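Local coordinates for uncharacterized protein (Legionella pneumophila subsp. pneumophila str. Philadelphia 1, PDB 4RD8) that is of unknown function but folds as a single, compact, all-helical chain of the DUF5636 family, at residues C31-N36 with F148-P153; E46-L51 with Q208-L213; E81-A86 with L137-R142; A132-L137 with R193-L198. The protein carries 3 engineered substitutions. All blocks are in the same frame, centred on the assembly; numbering follows the deposited sequence.

In the fold
Interactions 3 and 4 form the inner part of the fold and share helix 130-144, which meets helix 69-85 in the first and the start of helix 195-204 in the second. Interactions 1 and 2 lie farther out, each pairing a helix from early in the chain with a segment from much later. Interaction 3 is purely aliphatic; interaction 4 adds one buried glutamine amide to leucine packing. Interaction 2 is again apolar across its segments, with an isoleucine pair at its exposed margin, whereas interaction 1 alone has a salt bridge from one segment to the other, beside a buried phenylalanine. Interaction 1 touches interactions 3 and 4, and Leu48 of interaction 2 packs on Leu137.

Interaction 1: residues C31-N36 with F148-P153; sequences CTKIEN and FLENIP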
loop_
_atom_site.group_PDB
_atom_site.type_symbol
_atom_site.label_atom_id
_atom_site.label_comp_id
_atom_site.label_asym_id
_atom_site.label_seq_id
_atom_site.Cartn_x
_atom_site.Cartn_y
_atom_site.Cartn_z
ATOM N N CYS A 31 0.569 13.097 4.307
ATOM C CA CYS A 31 -0.414 12.120 4.786
ATOM C C CYS A 31 -1.832 12.513 4.397
ATOM O O CYS A 31 -2.654 11.656 4.067
ATOM C CB CYS A 31 -0.336 11.957 6.307
ATOM S SG CYS A 31 1.180 11.166 6.890
ATOM N N THR A 32 -2.119 13.807 4.469
ATOM C CA THR A 32 -3.438 14.310 4.146
ATOM C C THR A 32 -3.748 14.047 2.679
ATOM O O THR A 32 -4.859 13.637 2.338
ATOM C CB THR A 32 -3.534 15.804 4.459
ATOM O OG1 THR A 32 -3.297 15.994 5.859
ATOM C CG2 THR A 32 -4.901 16.349 4.091
ATOM N N LYS A 33 -2.758 14.255 1.813
ATOM C CA LYS A 33 -2.936 13.994 0.386
ATOM C C LYS A 33 -3.214 12.504 0.128
ATOM O O LYS A 33 -4.104 12.162 -0.660
ATOM C CB LYS A 33 -1.714 14.484 -0.403
ATOM C CG LYS A 33 -1.510 15.998 -0.349
ATOM C CD LYS A 33 -2.620 16.742 -1.062
ATOM C CE LYS A 33 -2.493 16.636 -2.573
ATOM N NZ LYS A 33 -1.397 17.492 -3.103
ATOM N N ILE A 34 -2.471 11.634 0.805
ATOM C CA ILE A 34 -2.673 10.186 0.685
ATOM C C ILE A 34 -4.069 9.792 1.146
ATOM O O ILE A 34 -4.760 9.033 0.469
ATOM C CB ILE A 34 -1.602 9.406 1.467
ATOM C CG1 ILE A 34 -0.258 9.562 0.758
ATOM C CG2 ILE A 34 -1.975 7.935 1.594
ATOM C CD1 ILE A 34 0.901 8.941 1.511
ATOM N N GLU A 35 -4.491 10.333 2.285
ATOM C CA GLU A 35 -5.804 10.013 2.837
ATOM C C GLU A 35 -6.885 10.442 1.858
ATOM O O GLU A 35 -7.840 9.711 1.612
ATOM C CB GLU A 35 -6.007 10.715 4.184
ATOM C CG GLU A 35 -7.222 10.246 4.957
ATOM C CD GLU A 35 -7.568 11.178 6.098
ATOM O OE1 GLU A 35 -7.448 12.409 5.909
ATOM O OE2 GLU A 35 -7.957 10.684 7.182
ATOM N N ASN A 36 -6.721 11.628 1.285
ATOM C CA ASN A 36 -7.718 12.170 0.374
ATOM C C ASN A 36 -7.777 11.402 -0.944
ATOM O O ASN A 36 -8.826 11.337 -1.580
ATOM C CB ASN A 36 -7.456 13.658 0.117
ATOM C CG ASN A 36 -7.853 14.531 1.293
ATOM O OD1 ASN A 36 -8.637 14.120 2.150
ATOM N ND2 ASN A 36 -7.319 15.748 1.333
ATOM N N PHE A 148 0.577 15.494 -6.368
ATOM C CA PHE A 148 -0.049 14.630 -5.377
ATOM C C PHE A 148 0.778 14.565 -4.099
ATOM O O PHE A 148 0.247 14.708 -2.998
ATOM C CB PHE A 148 -0.247 13.232 -5.962
ATOM C CG PHE A 148 -0.612 12.185 -4.946
ATOM C CD1 PHE A 148 -1.672 12.382 -4.073
ATOM C CD2 PHE A 148 0.086 10.990 -4.884
ATOM C CE1 PHE A 148 -2.015 11.419 -3.152
ATOM C CE2 PHE A 148 -0.255 10.010 -3.962
ATOM C CZ PHE A 148 -1.311 10.227 -3.093
ATOM N N LEU A 149 2.082 14.353 -4.240
ATOM C CA LEU A 149 2.952 14.307 -3.063
ATOM C C LEU A 149 3.873 15.523 -3.017
ATOM O O LEU A 149 5.035 15.419 -2.617
ATOM C CB LEU A 149 3.734 12.994 -2.983
ATOM C CG LEU A 149 2.867 11.735 -2.845
ATOM C CD1 LEU A 149 3.714 10.463 -2.661
ATOM C CD2 LEU A 149 1.872 11.903 -1.678
ATOM N N GLU A 150 3.329 16.666 -3.433
ATOM C CA GLU A 150 3.995 17.956 -3.280
ATOM C C GLU A 150 5.371 17.956 -3.950
ATOM O O GLU A 150 6.299 18.630 -3.498
ATOM C CB GLU A 150 4.099 18.334 -1.800
ATOM C CG GLU A 150 2.779 18.156 -1.037
ATOM C CD GLU A 150 1.700 19.117 -1.493
ATOM O OE1 GLU A 150 2.017 20.301 -1.747
ATOM O OE2 GLU A 150 0.530 18.693 -1.592
ATOM N N ASN A 151 5.474 17.190 -5.035
ATOM C CA ASN A 151 6.683 17.130 -5.856
ATOM C C ASN A 151 7.924 16.613 -5.132
ATOM O O ASN A 151 9.051 16.985 -5.486
ATOM C CB ASN A 151 6.977 18.487 -6.502
ATOM C CG ASN A 151 7.772 18.353 -7.781
ATOM O OD1 ASN A 151 7.765 17.297 -8.416
ATOM N ND2 ASN A 151 8.472 19.411 -8.159
ATOM N N ILE A 152 7.731 15.768 -4.122
ATOM C CA ILE A 152 8.868 15.064 -3.534
ATOM C C ILE A 152 9.376 14.082 -4.593
ATOM O O ILE A 152 8.602 13.644 -5.451
ATOM C CB ILE A 152 8.533 14.323 -2.210
ATOM C CG1 ILE A 152 7.551 13.172 -2.437
ATOM C CG2 ILE A 152 7.994 15.294 -1.171
ATOM C CD1 ILE A 152 7.432 12.243 -1.227
ATOM N N PRO A 153 10.677 13.766 -4.567
ATOM C CA PRO A 153 11.167 12.753 -5.508
ATOM C C PRO A 153 10.519 11.403 -5.233
ATOM O O PRO A 153 10.290 11.051 -4.068
ATOM C CB PRO A 153 12.662 12.675 -5.184
ATOM C CG PRO A 153 12.995 14.044 -4.656
ATOM C CD PRO A 153 11.778 14.436 -3.847
#
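Lys33 curls back over the chain at Phe148, bent at chi2, chi3 and chi4, all near -70°, and this coil brings NZ round to the carboxylate of Glu150. NZ to OE2 is 2.7 Å, a salt bridge that meets the oxygen on its anti side, 31° out of the carboxylate plane. NZ also bonds to Ser147 O and, weakly, to Phe148 O (3.2 Å), while OE2 also accepts from Gln29. Glu150 belongs to a type I' beta turn from Leu149 to Ile152, closed by Ile152 N to Leu149 O, in the loop between helices 130-144 and 157-162. Lys33 O sits at the rim of the Phe148 ring, in its plane, 3.3 Å from CE1. One residue on, Ile34 places CG1 4.0 Å from Phe148 CZ, the two side chains crossing at about a right angle. That same CG1 lies 4.0 Å from Leu149 CD2, a methyl that itself covers part of one face of the phenyl ring.

Interaction 2: residues E46-L51 with Q208-L213; sequences EQLIEL and QIFPVL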
loop_
_atom_site.group_PDB
_atom_site.type_symbol
_atom_site.label_atom_id
_atom_site.label_comp_id
_atom_site.label_asym_id
_atom_site.label_seq_id
_atom_site.Cartn_x
_atom_site.Cartn_y
_atom_site.Cartn_z
ATOM N N GLU A 46 -8.007 4.657 -11.371
ATOM C CA GLU A 46 -7.087 5.042 -12.436
ATOM C C GLU A 46 -5.738 4.344 -12.263
ATOM O O GLU A 46 -5.171 3.846 -13.232
ATOM C CB GLU A 46 -6.929 6.564 -12.500
ATOM C CG GLU A 46 -8.225 7.292 -12.872
ATOM C CD GLU A 46 -8.060 8.796 -12.982
ATOM O OE1 GLU A 46 -7.069 9.323 -12.441
ATOM O OE2 GLU A 46 -8.920 9.455 -13.615
ATOM N N GLN A 47 -5.233 4.297 -11.034
ATOM C CA GLN A 47 -3.987 3.577 -10.765
ATOM C C GLN A 47 -4.152 2.051 -10.780
ATOM O O GLN A 47 -3.216 1.331 -11.113
ATOM C CB GLN A 47 -3.318 4.064 -9.469
ATOM C CG GLN A 47 -2.512 5.350 -9.643
ATOM C CD GLN A 47 -3.381 6.528 -10.058
ATOM O OE1 GLN A 47 -4.335 6.872 -9.363
ATOM N NE2 GLN A 47 -3.069 7.132 -11.204
ATOM N N LEU A 48 -5.335 1.557 -10.419
ATOM C CA LEU A 48 -5.606 0.120 -10.520
ATOM C C LEU A 48 -5.639 -0.329 -11.978
ATOM O O LEU A 48 -5.130 -1.401 -12.323
ATOM C CB LEU A 48 -6.921 -0.260 -9.818
ATOM C CG LEU A 48 -6.911 -0.255 -8.293
ATOM C CD1 LEU A 48 -8.327 -0.370 -7.746
ATOM C CD2 LEU A 48 -6.068 -1.418 -7.774
ATOM N N ILE A 49 -6.245 0.495 -12.833
ATOM C CA ILE A 49 -6.211 0.267 -14.271
ATOM C C ILE A 49 -4.763 0.224 -14.774
ATOM O O ILE A 49 -4.399 -0.654 -15.562
ATOM C CB ILE A 49 -7.021 1.349 -15.029
ATOM C CG1 ILE A 49 -8.520 1.136 -14.795
ATOM C CG2 ILE A 49 -6.711 1.311 -16.515
ATOM C CD1 ILE A 49 -9.379 2.309 -15.195
ATOM N N GLU A 50 -3.937 1.153 -14.297
ATOM C CA GLU A 50 -2.538 1.226 -14.717
ATOM C C GLU A 50 -1.779 -0.015 -14.252
ATOM O O GLU A 50 -1.006 -0.599 -15.016
ATOM C CB GLU A 50 -1.880 2.507 -14.177
ATOM C CG GLU A 50 -0.378 2.633 -14.447
ATOM C CD GLU A 50 -0.043 2.779 -15.927
ATOM O OE1 GLU A 50 -0.859 3.352 -16.690
ATOM O OE2 GLU A 50 1.047 2.321 -16.333
ATOM N N LEU A 51 -2.023 -0.420 -13.007
ATOM C CA LEU A 51 -1.373 -1.601 -12.442
ATOM C C LEU A 51 -1.796 -2.833 -13.230
ATOM O O LEU A 51 -0.967 -3.690 -13.562
ATOM C CB LEU A 51 -1.741 -1.761 -10.968
ATOM C CG LEU A 51 -1.071 -2.925 -10.231
ATOM C CD1 LEU A 51 0.430 -2.712 -10.155
ATOM C CD2 LEU A 51 -1.670 -3.089 -8.834
ATOM N N GLN A 208 -15.423 -4.161 -14.706
ATOM C CA GLN A 208 -14.518 -4.913 -15.580
ATOM C C GLN A 208 -13.392 -4.035 -16.123
ATOM O O GLN A 208 -13.184 -3.966 -17.336
ATOM C CB GLN A 208 -15.281 -5.561 -16.755
ATOM C CG GLN A 208 -16.033 -6.848 -16.418
ATOM C CD GLN A 208 -17.509 -6.614 -16.171
ATOM O OE1 GLN A 208 -17.906 -5.539 -15.722
ATOM N NE2 GLN A 208 -18.334 -7.618 -16.464
ATOM N N ILE A 209 -12.675 -3.363 -15.224
ATOM C CA ILE A 209 -11.593 -2.460 -15.611
ATOM C C ILE A 209 -10.218 -2.939 -15.136
ATOM O O ILE A 209 -9.192 -2.343 -15.468
ATOM C CB ILE A 209 -11.855 -1.015 -15.134
ATOM C CG1 ILE A 209 -12.164 -0.990 -13.638
ATOM C CG2 ILE A 209 -13.008 -0.399 -15.935
ATOM C CD1 ILE A 209 -12.198 0.411 -13.034
ATOM N N PHE A 210 -10.201 -4.009 -14.346
ATOM C CA PHE A 210 -8.936 -4.670 -14.013
ATOM C C PHE A 210 -9.000 -6.201 -13.942
ATOM O O PHE A 210 -8.592 -6.798 -12.938
ATOM C CB PHE A 210 -8.316 -4.087 -12.746
ATOM C CG PHE A 210 -9.314 -3.662 -11.705
ATOM C CD1 PHE A 210 -9.966 -4.601 -10.916
ATOM C CD2 PHE A 210 -9.567 -2.312 -11.483
ATOM C CE1 PHE A 210 -10.875 -4.203 -9.940
ATOM C CE2 PHE A 210 -10.473 -1.908 -10.506
ATOM C CZ PHE A 210 -11.126 -2.854 -9.736
ATOM N N PRO A 211 -9.464 -6.837 -15.028
ATOM C CA PRO A 211 -9.725 -8.281 -15.039
ATOM C C PRO A 211 -8.478 -9.137 -14.825
ATOM O O PRO A 211 -8.590 -10.221 -14.248
ATOM C CB PRO A 211 -10.291 -8.520 -16.439
ATOM C CG PRO A 211 -9.702 -7.435 -17.271
ATOM C CD PRO A 211 -9.643 -6.242 -16.367
ATOM N N VAL A 212 -7.320 -8.662 -15.279
ATOM C CA VAL A 212 -6.082 -9.420 -15.139
ATOM C C VAL A 212 -5.562 -9.378 -13.710
ATOM O O VAL A 212 -5.206 -10.414 -13.139
ATOM C CB VAL A 212 -5.006 -8.937 -16.129
ATOM C CG1 VAL A 212 -3.697 -9.665 -15.887
ATOM C CG2 VAL A 212 -5.475 -9.164 -17.556
ATOM N N LEU A 213 -5.528 -8.181 -13.131
ATOM C CA LEU A 213 -5.150 -8.017 -11.736
ATOM C C LEU A 213 -6.087 -8.834 -10.853
ATOM O O LEU A 213 -5.661 -9.456 -9.882
ATOM C CB LEU A 213 -5.187 -6.535 -11.347
ATOM C CG LEU A 213 -4.884 -6.160 -9.891
ATOM C CD1 LEU A 213 -3.524 -6.690 -9.448
ATOM C CD2 LEU A 213 -4.968 -4.644 -9.678
#
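Leu213 sets its CD2 methyl against two leucines of helix 41-61, 3.7 Å from Leu51 CD2 and 3.9 Å from Leu48 CD2, and its side chain stands at about a right angle to both. With CG anti to the backbone N in both (chi1 -177° and 177°), Leu51 and Leu213 bring their CD2 methyls together. Leu48 also turns to the Phe210 ring, which it meets at a slant: its CB lies 3.7 Å from CD2 of the ring, and its CD1 methyl 3.8 Å from CE2. Phe210 is the N-cap residue of helix 211-218, and the helix start is held by its neighbour, since Asn52 OD1 of helix 41-61 accepts from Leu213 N and, weakly, from Val212 N. Just ahead of the cap, Asp205 takes the N-H groups of Ile209 and Phe210, one with each carboxylate oxygen. On the solvent side, Ile49 lies aslant against Ile209. Its CG1 comes 3.6 Å from Ile209 O, and the two CD1 methyls are 4.0 Å apart. Deeper in, Leu51 reaches Leu78 and Ile82 of helix 69-85, and Leu48 reaches Leu137 of helix 130-144.

Interaction 3: residues E81-A86 with L137-R142; sequences EILTEA and LIILKR. Unlike the reference sequence in segment 137-142: Arg142 (reference Gln).
Ile139 pushes both of its branches against helix 69-85, and the side chains that meet across this contact are all aliphatic and buried. The CG2 branch meets Ile82 CG2 at 3.7 Å, the two isoleucines crossing at a slant. The longer branch goes to the helix end, where CD1 presses on Ala86 CB at 3.5 Å, tighter than an ordinary carbon contact, and meets Leu83 CD2 at 3.7 Å. A looser pair, Ile82 CD1 with Leu140 CD2 at 4.2 Å, extends the patch. Among backbone groups, Ala86 N makes weak bonds to Ile82 O and Leu83 O as the helix runs out, and Ala86 is tied by backbone bonding to Cys158. The axes of the short helical segments approach to 9.7 Å, at 62° to each other. Helix 130-144 is flanked on other sides as well: Leu137 packs on helix 41-61 through Val44, and Ile138 on Ile34 of helix 25-38.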
loop_
_atom_site.group_PDB
_atom_site.type_symbol
_atom_site.label_atom_id
_atom_site.label_comp_id
_atom_site.label_asym_id
_atom_site.label_seq_id
_atom_site.Cartn_x
_atom_site.Cartn_y
_atom_site.Cartn_z
ATOM N N GLU A 81 9.089 -4.009 -7.842
ATOM C CA GLU A 81 9.768 -3.004 -8.660
ATOM C C GLU A 81 9.226 -1.599 -8.386
ATOM O O GLU A 81 9.996 -0.643 -8.257
ATOM C CB GLU A 81 9.684 -3.359 -10.150
ATOM C CG GLU A 81 10.457 -4.626 -10.502
ATOM C CD GLU A 81 10.155 -5.150 -11.892
ATOM O OE1 GLU A 81 9.529 -4.425 -12.702
ATOM O OE2 GLU A 81 10.553 -6.300 -12.178
ATOM N N ILE A 82 7.903 -1.482 -8.284
ATOM C CA ILE A 82 7.280 -0.199 -7.973
ATOM C C ILE A 82 7.739 0.286 -6.603
ATOM O O ILE A 82 8.083 1.453 -6.428
ATOM C CB ILE A 82 5.741 -0.306 -8.016
ATOM C CG1 ILE A 82 5.298 -0.563 -9.460
ATOM C CG2 ILE A 82 5.099 0.970 -7.476
ATOM C CD1 ILE A 82 3.849 -1.011 -9.597
ATOM N N LEU A 83 7.762 -0.621 -5.635
ATOM C CA LEU A 83 8.179 -0.276 -4.281
ATOM C C LEU A 83 9.638 0.129 -4.235
ATOM O O LEU A 83 9.992 1.102 -3.580
ATOM C CB LEU A 83 7.946 -1.441 -3.315
ATOM C CG LEU A 83 6.475 -1.752 -3.037
ATOM C CD1 LEU A 83 6.401 -2.978 -2.129
ATOM C CD2 LEU A 83 5.786 -0.548 -2.399
ATOM N N THR A 84 10.484 -0.617 -4.929
ATOM C CA THR A 84 11.904 -0.294 -4.968
ATOM C C THR A 84 12.164 1.108 -5.528
ATOM O O THR A 84 12.987 1.857 -4.989
ATOM C CB THR A 84 12.676 -1.332 -5.772
ATOM O OG1 THR A 84 12.496 -2.611 -5.149
ATOM C CG2 THR A 84 14.159 -0.984 -5.798
ATOM N N GLU A 85 11.452 1.458 -6.599
ATOM C CA GLU A 85 11.539 2.789 -7.201
ATOM C C GLU A 85 11.256 3.896 -6.196
ATOM O O GLU A 85 11.780 5.007 -6.332
ATOM C CB GLU A 85 10.539 2.927 -8.354
ATOM C CG GLU A 85 10.982 2.354 -9.668
ATOM C CD GLU A 85 10.053 2.761 -10.796
ATOM O OE1 GLU A 85 9.481 3.880 -10.730
ATOM O OE2 GLU A 85 9.892 1.962 -11.742
ATOM N N ALA A 86 10.414 3.586 -5.209
ATOM C CA ALA A 86 10.008 4.548 -4.189
ATOM C C ALA A 86 10.896 4.518 -2.947
ATOM O O ALA A 86 10.597 5.182 -1.948
ATOM C CB ALA A 86 8.552 4.330 -3.786
ATOM N N LEU A 137 -0.306 1.921 -5.424
ATOM C CA LEU A 137 -1.264 2.889 -5.971
ATOM C C LEU A 137 -0.807 4.326 -5.673
ATOM O O LEU A 137 -0.856 5.202 -6.544
ATOM C CB LEU A 137 -2.674 2.636 -5.417
ATOM C CG LEU A 137 -3.283 1.274 -5.790
ATOM C CD1 LEU A 137 -4.605 1.072 -5.055
ATOM C CD2 LEU A 137 -3.498 1.156 -7.308
ATOM N N ILE A 138 -0.373 4.553 -4.440
ATOM C CA ILE A 138 0.195 5.833 -4.022
ATOM C C ILE A 138 1.401 6.225 -4.878
ATOM O O ILE A 138 1.485 7.362 -5.358
ATOM C CB ILE A 138 0.599 5.777 -2.547
ATOM C CG1 ILE A 138 -0.653 5.818 -1.682
ATOM C CG2 ILE A 138 1.515 6.944 -2.168
ATOM C CD1 ILE A 138 -0.428 5.189 -0.324
ATOM N N ILE A 139 2.319 5.284 -5.080
ATOM C CA ILE A 139 3.511 5.539 -5.890
ATOM C C ILE A 139 3.160 5.814 -7.348
ATOM O O ILE A 139 3.660 6.767 -7.927
ATOM C CB ILE A 139 4.518 4.376 -5.796
ATOM C CG1 ILE A 139 4.988 4.229 -4.350
ATOM C CG2 ILE A 139 5.702 4.587 -6.750
ATOM C CD1 ILE A 139 5.449 2.804 -3.988
ATOM N N LEU A 140 2.308 4.981 -7.945
ATOM C CA LEU A 140 1.851 5.223 -9.316
ATOM C C LEU A 140 1.131 6.565 -9.463
ATOM O O LEU A 140 1.293 7.246 -10.472
ATOM C CB LEU A 140 0.948 4.084 -9.805
ATOM C CG LEU A 140 1.630 2.718 -9.975
ATOM C CD1 LEU A 140 0.578 1.637 -10.228
ATOM C CD2 LEU A 140 2.621 2.743 -11.127
ATOM N N LYS A 141 0.340 6.950 -8.464
ATOM C CA LYS A 141 -0.327 8.250 -8.524
ATOM C C LYS A 141 0.714 9.369 -8.591
ATOM O O LYS A 141 0.616 10.260 -9.433
ATOM C CB LYS A 141 -1.253 8.446 -7.317
ATOM C CG LYS A 141 -1.974 9.793 -7.279
ATOM C CD LYS A 141 -2.840 10.019 -8.494
ATOM C CE LYS A 141 -3.698 11.268 -8.309
ATOM N NZ LYS A 141 -4.636 11.464 -9.440
ATOM N N ARG A 142 1.725 9.302 -7.727
ATOM C CA ARG A 142 2.760 10.347 -7.702
ATOM C C ARG A 142 3.550 10.401 -9.012
ATOM O O ARG A 142 3.911 11.488 -9.484
ATOM C CB ARG A 142 3.686 10.165 -6.487
ATOM C CG ARG A 142 4.721 11.283 -6.318
ATOM C CD ARG A 142 5.984 10.954 -7.083
ATOM N NE ARG A 142 6.908 12.082 -7.214
ATOM C CZ ARG A 142 7.096 12.792 -8.320
ATOM N NH1 ARG A 142 6.398 12.534 -9.425
ATOM N NH2 ARG A 142 7.985 13.778 -8.321
#

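Interaction 4: residues A132-L137 with R193-L198; sequences AIQWCL and RSPEWL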
loop_
_atom_site.group_PDB
_atom_site.type_symbol
_atom_site.label_atom_id
_atom_site.label_comp_id
_atom_site.label_asym_id
_atom_site.label_seq_id
_atom_site.Cartn_x
_atom_site.Cartn_y
_atom_site.Cartn_z
ATOM N N ALA A 132 0.803 -3.760 0.299
ATOM C CA ALA A 132 1.772 -3.538 -0.771
ATOM C C ALA A 132 1.101 -2.863 -1.956
ATOM O O ALA A 132 1.664 -1.946 -2.559
ATOM C CB ALA A 132 2.413 -4.860 -1.199
ATOM N N ILE A 133 -0.105 -3.318 -2.286
ATOM C CA ILE A 133 -0.869 -2.717 -3.379
ATOM C C ILE A 133 -1.279 -1.265 -3.089
ATOM O O ILE A 133 -1.192 -0.415 -3.981
ATOM C CB ILE A 133 -2.085 -3.585 -3.778
ATOM C CG1 ILE A 133 -1.597 -4.895 -4.401
ATOM C CG2 ILE A 133 -2.964 -2.850 -4.772
ATOM C CD1 ILE A 133 -2.697 -5.906 -4.667
ATOM N N GLN A 134 -1.711 -0.973 -1.860
ATOM C CA GLN A 134 -2.010 0.414 -1.478
ATOM C C GLN A 134 -0.828 1.316 -1.776
ATOM O O GLN A 134 -0.983 2.376 -2.388
ATOM C CB GLN A 134 -2.373 0.524 0.007
ATOM C CG GLN A 134 -3.785 0.066 0.320
ATOM C CD GLN A 134 -3.972 -0.215 1.799
ATOM O OE1 GLN A 134 -3.068 -0.743 2.455
ATOM N NE2 GLN A 134 -5.136 0.138 2.332
ATOM N N TRP A 135 0.352 0.882 -1.348
ATOM C CA TRP A 135 1.555 1.657 -1.601
ATOM C C TRP A 135 1.876 1.783 -3.084
ATOM O O TRP A 135 2.247 2.862 -3.543
ATOM C CB TRP A 135 2.733 1.168 -0.729
ATOM C CG TRP A 135 2.526 1.709 0.645
ATOM C CD1 TRP A 135 1.961 1.070 1.709
ATOM C CD2 TRP A 135 2.774 3.062 1.066
ATOM N NE1 TRP A 135 1.881 1.932 2.783
ATOM C CE2 TRP A 135 2.362 3.156 2.410
ATOM C CE3 TRP A 135 3.310 4.188 0.435
ATOM C CZ2 TRP A 135 2.491 4.344 3.145
ATOM C CZ3 TRP A 135 3.433 5.365 1.165
ATOM C CH2 TRP A 135 3.019 5.432 2.508
ATOM N N CYS A 136 1.697 0.708 -3.851
ATOM C CA CYS A 136 1.883 0.818 -5.296
ATOM C C CYS A 136 0.936 1.852 -5.907
ATOM O O CYS A 136 1.322 2.565 -6.813
ATOM C CB CYS A 136 1.710 -0.529 -6.010
ATOM S SG CYS A 136 3.015 -1.708 -5.640
ATOM N N LEU A 137 -0.306 1.921 -5.424
ATOM C CA LEU A 137 -1.264 2.889 -5.971
ATOM C C LEU A 137 -0.807 4.326 -5.673
ATOM O O LEU A 137 -0.856 5.202 -6.544
ATOM C CB LEU A 137 -2.674 2.636 -5.417
ATOM C CG LEU A 137 -3.283 1.274 -5.790
ATOM C CD1 LEU A 137 -4.605 1.072 -5.055
ATOM C CD2 LEU A 137 -3.498 1.156 -7.308
ATOM N N ARG A 193 -8.825 3.111 2.011
ATOM C CA ARG A 193 -8.137 3.204 3.302
ATOM C C ARG A 193 -8.278 1.892 4.054
ATOM O O ARG A 193 -7.465 1.567 4.921
ATOM C CB ARG A 193 -8.705 4.330 4.158
ATOM C CG ARG A 193 -8.366 5.728 3.684
ATOM C CD ARG A 193 -9.085 6.720 4.565
ATOM N NE ARG A 193 -10.531 6.643 4.364
ATOM C CZ ARG A 193 -11.427 7.288 5.103
ATOM N NH1 ARG A 193 -11.026 8.047 6.116
ATOM N NH2 ARG A 193 -12.725 7.166 4.828
ATOM N N SER A 194 -9.326 1.140 3.727
ATOM C CA SER A 194 -9.522 -0.179 4.321
ATOM C C SER A 194 -8.993 -1.248 3.380
ATOM O O SER A 194 -9.447 -1.350 2.238
ATOM C CB SER A 194 -11.003 -0.442 4.564
ATOM O OG SER A 194 -11.230 -1.826 4.822
ATOM N N PRO A 195 -8.032 -2.056 3.849
ATOM C CA PRO A 195 -7.543 -3.122 2.968
ATOM C C PRO A 195 -8.610 -4.172 2.668
ATOM O O PRO A 195 -8.560 -4.776 1.597
ATOM C CB PRO A 195 -6.383 -3.737 3.769
ATOM C CG PRO A 195 -6.722 -3.423 5.217
ATOM C CD PRO A 195 -7.350 -2.050 5.157
ATOM N N GLU A 196 -9.552 -4.395 3.584
ATOM C CA GLU A 196 -10.628 -5.341 3.317
ATOM C C GLU A 196 -11.483 -4.818 2.176
ATOM O O GLU A 196 -11.912 -5.575 1.301
ATOM C CB GLU A 196 -11.510 -5.560 4.551
ATOM C CG GLU A 196 -10.752 -5.939 5.810
ATOM C CD GLU A 196 -9.741 -7.040 5.574
ATOM O OE1 GLU A 196 -10.156 -8.207 5.446
ATOM O OE2 GLU A 196 -8.529 -6.739 5.507
ATOM N N TRP A 197 -11.745 -3.522 2.194
ATOM C CA TRP A 197 -12.574 -2.941 1.148
ATOM C C TRP A 197 -11.836 -2.977 -0.186
ATOM O O TRP A 197 -12.425 -3.322 -1.208
ATOM C CB TRP A 197 -13.001 -1.511 1.501
ATOM C CG TRP A 197 -13.965 -0.934 0.492
ATOM C CD1 TRP A 197 -15.331 -0.943 0.557
ATOM C CD2 TRP A 197 -13.626 -0.283 -0.745
ATOM N NE1 TRP A 197 -15.858 -0.332 -0.561
ATOM C CE2 TRP A 197 -14.833 0.084 -1.367
ATOM C CE3 TRP A 197 -12.415 0.025 -1.375
ATOM C CZ2 TRP A 197 -14.864 0.746 -2.601
ATOM C CZ3 TRP A 197 -12.448 0.686 -2.594
ATOM C CH2 TRP A 197 -13.666 1.038 -3.193
ATOM N N LEU A 198 -10.547 -2.631 -0.178
ATOM C CA LEU A 198 -9.782 -2.616 -1.426
ATOM C C LEU A 198 -9.642 -4.009 -2.020
ATOM O O LEU A 198 -9.775 -4.187 -3.225
ATOM C CB LEU A 198 -8.410 -1.963 -1.243
ATOM C CG LEU A 198 -7.476 -1.971 -2.459
ATOM C CD1 LEU A 198 -8.083 -1.224 -3.636
ATOM C CD2 LEU A 198 -6.128 -1.363 -2.086
#
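The amide of Gln134 points its NE2 end at the chain from Arg193 to Pro195. Arg193 O lies beyond its nitrogen and not far from the amide plane, 3.8 Å from NE2, while Pro195 N stands well off one face, 3.9 Å from the same NE2. These are packing distances; the amide's bonds go to residues flanking the contact, NE2 to Ser192 O and Ile184 O, and OE1 to His131 ND1. With both ends engaged, this buried polar group is satisfied, which probably fixes its rotation. Trp135 and Trp197 find their ring partners outside the contact, in Tyr162 (edge-to-face) and His201 (stacked).

Nearer the Gln134 backbone, the contact is apolar. Leu198, its CG anti to the backbone N (chi1 176°), slides its CD2 methyl past the stem of Gln134, 3.6 Å from CG, the two side chains running in opposite directions. That methyl also meets Leu137 CD1 tip to tip at 4.1 Å, and Ile133 CG2 more loosely at 4.4 Å.

The guanidinium of Arg193 forms salt bridges with Asp191 and Glu189. Ser194 is the N-cap of helix 195-204, its OG accepting from Trp197 N at 3.2 Å with an N-H...O angle of 160°. The arrangement is thus a serine-capped helix start docked on the side of a central helix in an all-helical fold.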